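Local coordinates for protein chloroplastic group IIB intron splicing facilitator CRS2, chloroplastic (Zea mays, PDB 1RYB) that helps splice group IIB introns in chloroplasts, working in complexes with CAF1 or CAF2, and resembles peptidyl-tRNA hydrolases without having their activity, at residues A[112-124]-A[139-151]. Residues are numbered along the deposited sequence; the frame is centred on the assembly and turned at random.
Sequences PNGVLRLQKKGGH and GRREFPRLSIGIG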
loop_
_atom_site.group_PDB
_atom_site.type_symbol
_atom_site.label_atom_id
_atom_site.label_comp_id
_atom_site.label_asym_id
_atom_site.label_seq_id
_atom_site.Cartn_x
_atom_site.Cartn_y
_atom_site.Cartn_z
ATOM N N PRO A 112 -6.462 14.781 -1.509
ATOM C CA PRO A 112 -5.436 15.750 -1.130
ATOM C C PRO A 112 -4.230 15.125 -0.371
ATOM O O PRO A 112 -4.306 14.139 0.357
ATOM C CB PRO A 112 -6.158 16.806 -0.221
ATOM C CG PRO A 112 -7.653 16.678 -0.547
ATOM C CD PRO A 112 -7.824 15.253 -1.128
ATOM N N ASN A 113 -3.100 15.791 -0.457
ATOM C CA ASN A 113 -1.969 15.285 0.209
ATOM C C ASN A 113 -2.174 14.938 1.656
ATOM O O ASN A 113 -2.516 15.771 2.549
ATOM C CB ASN A 113 -0.754 16.231 0.032
ATOM C CG ASN A 113 0.546 15.631 0.481
ATOM O OD1 ASN A 113 1.235 14.963 -0.283
ATOM N ND2 ASN A 113 0.967 16.041 1.652
ATOM N N GLY A 114 -1.793 13.748 1.984
ATOM C CA GLY A 114 -1.848 13.375 3.378
ATOM C C GLY A 114 -3.243 12.817 3.811
ATOM O O GLY A 114 -3.412 12.346 4.938
ATOM N N VAL A 115 -4.248 12.926 2.985
ATOM C CA VAL A 115 -5.559 12.400 3.400
ATOM C C VAL A 115 -5.633 10.898 3.159
ATOM O O VAL A 115 -5.292 10.395 2.073
ATOM C CB VAL A 115 -6.645 13.136 2.604
ATOM C CG1 VAL A 115 -8.015 12.573 2.943
ATOM C CG2 VAL A 115 -6.599 14.611 3.040
ATOM N N LEU A 116 -6.125 10.143 4.174
ATOM C CA LEU A 116 -6.250 8.697 3.982
ATOM C C LEU A 116 -7.658 8.325 3.638
ATOM O O LEU A 116 -8.628 8.940 4.109
ATOM C CB LEU A 116 -5.903 7.949 5.287
ATOM C CG LEU A 116 -4.453 8.140 5.766
ATOM C CD1 LEU A 116 -4.181 7.352 7.065
ATOM C CD2 LEU A 116 -3.445 7.658 4.716
ATOM N N ARG A 117 -7.823 7.226 2.957
ATOM C CA ARG A 117 -9.165 6.743 2.782
ATOM C C ARG A 117 -9.156 5.231 2.738
ATOM O O ARG A 117 -8.240 4.617 2.171
ATOM C CB ARG A 117 -9.830 7.384 1.562
ATOM C CG ARG A 117 -11.032 6.632 1.056
ATOM C CD ARG A 117 -11.685 7.257 -0.193
ATOM N NE ARG A 117 -13.104 6.907 -0.257
ATOM C CZ ARG A 117 -13.994 7.421 -1.118
ATOM N NH1 ARG A 117 -13.653 8.356 -2.028
ATOM N NH2 ARG A 117 -15.279 6.998 -1.050
ATOM N N LEU A 118 -10.187 4.586 3.316
ATOM C CA LEU A 118 -10.197 3.142 3.262
ATOM C C LEU A 118 -11.365 2.691 2.461
ATOM O O LEU A 118 -12.453 3.081 2.789
ATOM C CB LEU A 118 -10.356 2.613 4.702
ATOM C CG LEU A 118 -10.714 1.148 4.661
ATOM C CD1 LEU A 118 -9.498 0.343 4.161
ATOM C CD2 LEU A 118 -11.095 0.678 6.061
ATOM N N GLN A 119 -11.175 1.813 1.481
ATOM C CA GLN A 119 -12.272 1.246 0.679
ATOM C C GLN A 119 -12.201 -0.249 0.667
ATOM O O GLN A 119 -11.139 -0.764 0.753
ATOM C CB GLN A 119 -12.335 1.683 -0.786
ATOM C CG GLN A 119 -12.585 3.181 -0.923
ATOM C CD GLN A 119 -12.226 3.694 -2.295
ATOM O OE1 GLN A 119 -13.102 4.000 -3.130
ATOM N NE2 GLN A 119 -10.937 3.689 -2.574
ATOM N N LYS A 120 -13.341 -0.952 0.448
ATOM C CA LYS A 120 -13.330 -2.423 0.463
ATOM C C LYS A 120 -13.417 -3.016 -0.902
ATOM O O LYS A 120 -13.358 -4.234 -1.129
ATOM C CB LYS A 120 -14.377 -2.971 1.399
ATOM C CG LYS A 120 -14.343 -2.238 2.723
ATOM C CD LYS A 120 -13.698 -3.057 3.823
ATOM C CE LYS A 120 -14.235 -2.650 5.183
ATOM N NZ LYS A 120 -14.568 -3.802 6.035
ATOM N N LYS A 121 -13.490 -2.153 -1.820
ATOM C CA LYS A 121 -13.492 -2.583 -3.179
ATOM C C LYS A 121 -13.328 -1.381 -4.056
ATOM O O LYS A 121 -13.193 -0.277 -3.527
ATOM C CB LYS A 121 -14.719 -3.339 -3.496
ATOM C CG LYS A 121 -15.968 -2.478 -3.352
ATOM C CD LYS A 121 -17.219 -3.301 -3.611
ATOM C CE LYS A 121 -18.480 -2.551 -3.289
ATOM N NZ LYS A 121 -18.404 -1.155 -3.748
ATOM N N GLY A 122 -13.299 -1.571 -5.369
ATOM C CA GLY A 122 -13.211 -0.424 -6.277
ATOM C C GLY A 122 -12.348 -0.697 -7.512
ATOM O O GLY A 122 -11.629 -1.686 -7.566
ATOM N N GLY A 123 -12.428 0.185 -8.484
ATOM C CA GLY A 123 -11.523 0.082 -9.642
ATOM C C GLY A 123 -10.104 0.591 -9.225
ATOM O O GLY A 123 -9.858 0.799 -8.040
ATOM N N HIS A 124 -9.194 0.810 -10.206
ATOM C CA HIS A 124 -7.794 1.232 -9.966
ATOM C C HIS A 124 -7.524 2.755 -10.011
ATOM O O HIS A 124 -6.419 3.262 -9.689
ATOM C CB HIS A 124 -6.859 0.524 -10.959
ATOM C CG HIS A 124 -7.346 0.617 -12.362
ATOM N ND1 HIS A 124 -7.370 1.818 -13.017
ATOM C CD2 HIS A 124 -7.819 -0.314 -13.185
ATOM C CE1 HIS A 124 -7.805 1.590 -14.231
ATOM N NE2 HIS A 124 -8.053 0.309 -14.372
ATOM N N GLY A 139 -8.981 -10.335 -12.096
ATOM C CA GLY A 139 -9.946 -9.243 -12.352
ATOM C C GLY A 139 -10.752 -8.866 -11.105
ATOM O O GLY A 139 -11.461 -7.904 -11.090
ATOM N N ARG A 140 -10.637 -9.639 -10.026
ATOM C CA ARG A 140 -11.369 -9.305 -8.831
ATOM C C ARG A 140 -10.979 -7.969 -8.180
ATOM O O ARG A 140 -9.830 -7.629 -8.028
ATOM C CB ARG A 140 -11.263 -10.420 -7.829
ATOM C CG ARG A 140 -11.679 -11.733 -8.453
ATOM C CD ARG A 140 -11.702 -12.906 -7.488
ATOM N NE ARG A 140 -10.369 -13.426 -7.155
ATOM C CZ ARG A 140 -10.154 -14.389 -6.244
ATOM N NH1 ARG A 140 -8.902 -14.828 -5.975
ATOM N NH2 ARG A 140 -11.227 -14.935 -5.604
ATOM N N ARG A 141 -11.953 -7.263 -7.713
ATOM C CA ARG A 141 -11.751 -5.957 -7.134
ATOM C C ARG A 141 -12.152 -5.850 -5.689
ATOM O O ARG A 141 -11.927 -4.838 -5.082
ATOM C CB ARG A 141 -12.565 -4.925 -7.876
ATOM C CG ARG A 141 -12.016 -4.807 -9.289
ATOM C CD ARG A 141 -12.631 -3.648 -10.103
ATOM N NE ARG A 141 -14.084 -3.713 -10.273
ATOM C CZ ARG A 141 -14.733 -4.438 -11.203
ATOM N NH1 ARG A 141 -14.091 -5.189 -12.092
ATOM N NH2 ARG A 141 -16.061 -4.399 -11.225
ATOM N N GLU A 142 -12.733 -6.883 -5.145
ATOM C CA GLU A 142 -13.227 -6.805 -3.809
ATOM C C GLU A 142 -12.192 -7.037 -2.720
ATOM O O GLU A 142 -12.396 -7.861 -1.788
ATOM C CB GLU A 142 -14.503 -7.669 -3.575
ATOM C CG GLU A 142 -15.649 -7.448 -4.619
ATOM C CD GLU A 142 -15.307 -7.782 -6.073
ATOM O OE1 GLU A 142 -15.741 -7.128 -7.015
ATOM O OE2 GLU A 142 -14.563 -8.880 -6.240
ATOM N N PHE A 143 -11.110 -6.330 -2.851
ATOM C CA PHE A 143 -10.096 -6.381 -1.832
ATOM C C PHE A 143 -9.988 -4.991 -1.189
ATOM O O PHE A 143 -10.190 -3.992 -1.833
ATOM C CB PHE A 143 -8.734 -6.932 -2.348
ATOM C CG PHE A 143 -8.158 -6.162 -3.496
ATOM C CD1 PHE A 143 -7.322 -5.065 -3.281
ATOM C CD2 PHE A 143 -8.488 -6.514 -4.806
ATOM C CE1 PHE A 143 -6.791 -4.330 -4.341
ATOM C CE2 PHE A 143 -7.981 -5.780 -5.878
ATOM C CZ PHE A 143 -7.142 -4.685 -5.641
ATOM N N PRO A 144 -9.645 -4.920 0.066
ATOM C CA PRO A 144 -9.515 -3.631 0.702
ATOM C C PRO A 144 -8.258 -2.821 0.262
ATOM O O PRO A 144 -7.219 -3.381 -0.026
ATOM C CB PRO A 144 -9.380 -3.923 2.191
ATOM C CG PRO A 144 -8.924 -5.362 2.242
ATOM C CD PRO A 144 -9.410 -6.034 0.996
ATOM N N ARG A 145 -8.412 -1.478 0.301
ATOM C CA ARG A 145 -7.362 -0.556 -0.066
ATOM C C ARG A 145 -7.311 0.549 0.872
ATOM O O ARG A 145 -8.331 1.162 1.181
ATOM C CB ARG A 145 -7.632 0.154 -1.391
ATOM C CG ARG A 145 -8.033 -0.715 -2.536
ATOM C CD ARG A 145 -9.517 -0.908 -2.574
ATOM N NE ARG A 145 -9.824 -1.920 -3.583
ATOM C CZ ARG A 145 -9.904 -1.651 -4.859
ATOM N NH1 ARG A 145 -9.730 -0.399 -5.315
ATOM N NH2 ARG A 145 -10.191 -2.641 -5.707
ATOM N N LEU A 146 -6.089 0.999 1.160
ATOM C CA LEU A 146 -5.891 2.215 1.924
ATOM C C LEU A 146 -5.199 3.182 0.988
ATOM O O LEU A 146 -4.031 2.982 0.578
ATOM C CB LEU A 146 -5.011 2.014 3.167
ATOM C CG LEU A 146 -4.747 3.289 3.962
ATOM C CD1 LEU A 146 -6.009 3.780 4.685
ATOM C CD2 LEU A 146 -3.638 3.011 4.969
ATOM N N SER A 147 -5.956 4.246 0.564
ATOM C CA SER A 147 -5.402 5.244 -0.364
ATOM C C SER A 147 -4.688 6.267 0.474
ATOM O O SER A 147 -5.224 6.669 1.531
ATOM C CB SER A 147 -6.527 6.011 -1.123
ATOM O OG SER A 147 -7.245 5.132 -1.954
ATOM N N ILE A 148 -3.516 6.690 0.021
ATOM C CA ILE A 148 -2.751 7.740 0.680
ATOM C C ILE A 148 -2.720 8.935 -0.280
ATOM O O ILE A 148 -2.059 8.858 -1.302
ATOM C CB ILE A 148 -1.295 7.352 1.010
ATOM C CG1 ILE A 148 -1.323 6.233 2.020
ATOM C CG2 ILE A 148 -0.601 8.539 1.640
ATOM C CD1 ILE A 148 0.027 5.518 2.144
ATOM N N GLY A 149 -3.508 10.018 0.040
ATOM C CA GLY A 149 -3.603 11.136 -0.892
ATOM C C GLY A 149 -2.269 11.803 -1.123
ATOM O O GLY A 149 -1.463 12.027 -0.221
ATOM N N ILE A 150 -2.044 12.123 -2.366
ATOM C CA ILE A 150 -0.846 12.914 -2.754
ATOM C C ILE A 150 -1.213 14.209 -3.591
ATOM O O ILE A 150 -0.350 14.974 -3.973
ATOM C CB ILE A 150 0.228 12.064 -3.476
ATOM C CG1 ILE A 150 -0.312 11.436 -4.807
ATOM C CG2 ILE A 150 0.764 11.006 -2.507
ATOM C CD1 ILE A 150 0.803 11.056 -5.803
ATOM N N GLY A 151 -2.496 14.397 -3.858
ATOM C CA GLY A 151 -3.016 15.518 -4.644
ATOM C C GLY A 151 -2.650 15.394 -6.097
ATOM O O GLY A 151 -2.107 14.410 -6.480
HETATM O O HOH W 1 1.966 15.312 -2.766
HETATM O O HOH W 2 -9.070 3.535 -0.665
HETATM O O HOH W 3 -13.069 -6.182 0.865
#
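The guanidinium of R145 lies flat against the K121–G122 peptide, with K121 C 3.5 Å above its centre; at its edge, in plane, NH1 donates to G123 O at 3.0 Å and NE to F143 O at 2.7 Å. NH2 sits over the rim of one face of the F143 ring and donates to R141 O. A bend at chi2 (88°) turns the chain off the start of strand 145–149, between the 121–123 and 141–143 loops, to meet carbonyls from both. Replacing R145 with a leucine would probably leave the carbonyls of R141, F143 and G123 without these donors and the 121–123 loop freer to move. G122 suits its place: a CB would crowd R145 NH1 and, at these backbone angles, K121 O. These loops end an antiparallel pair, strand 116–119 forming the edge of the mixed sheet of the peptidyl-tRNA hydrolase fold and strand 145–149 its inner neighbour beside 102–108. On one face aliphatic L116 CD2 packs alongside I148 CG1 (3.7 Å); L116 and L146 touch helix 169–192, I148 packs on I105. On the other, polar Q119 NE2 and S147 OG share a water, and S147 OG also bonds Y106 and D108. At G149, any CB would collide with P112 O.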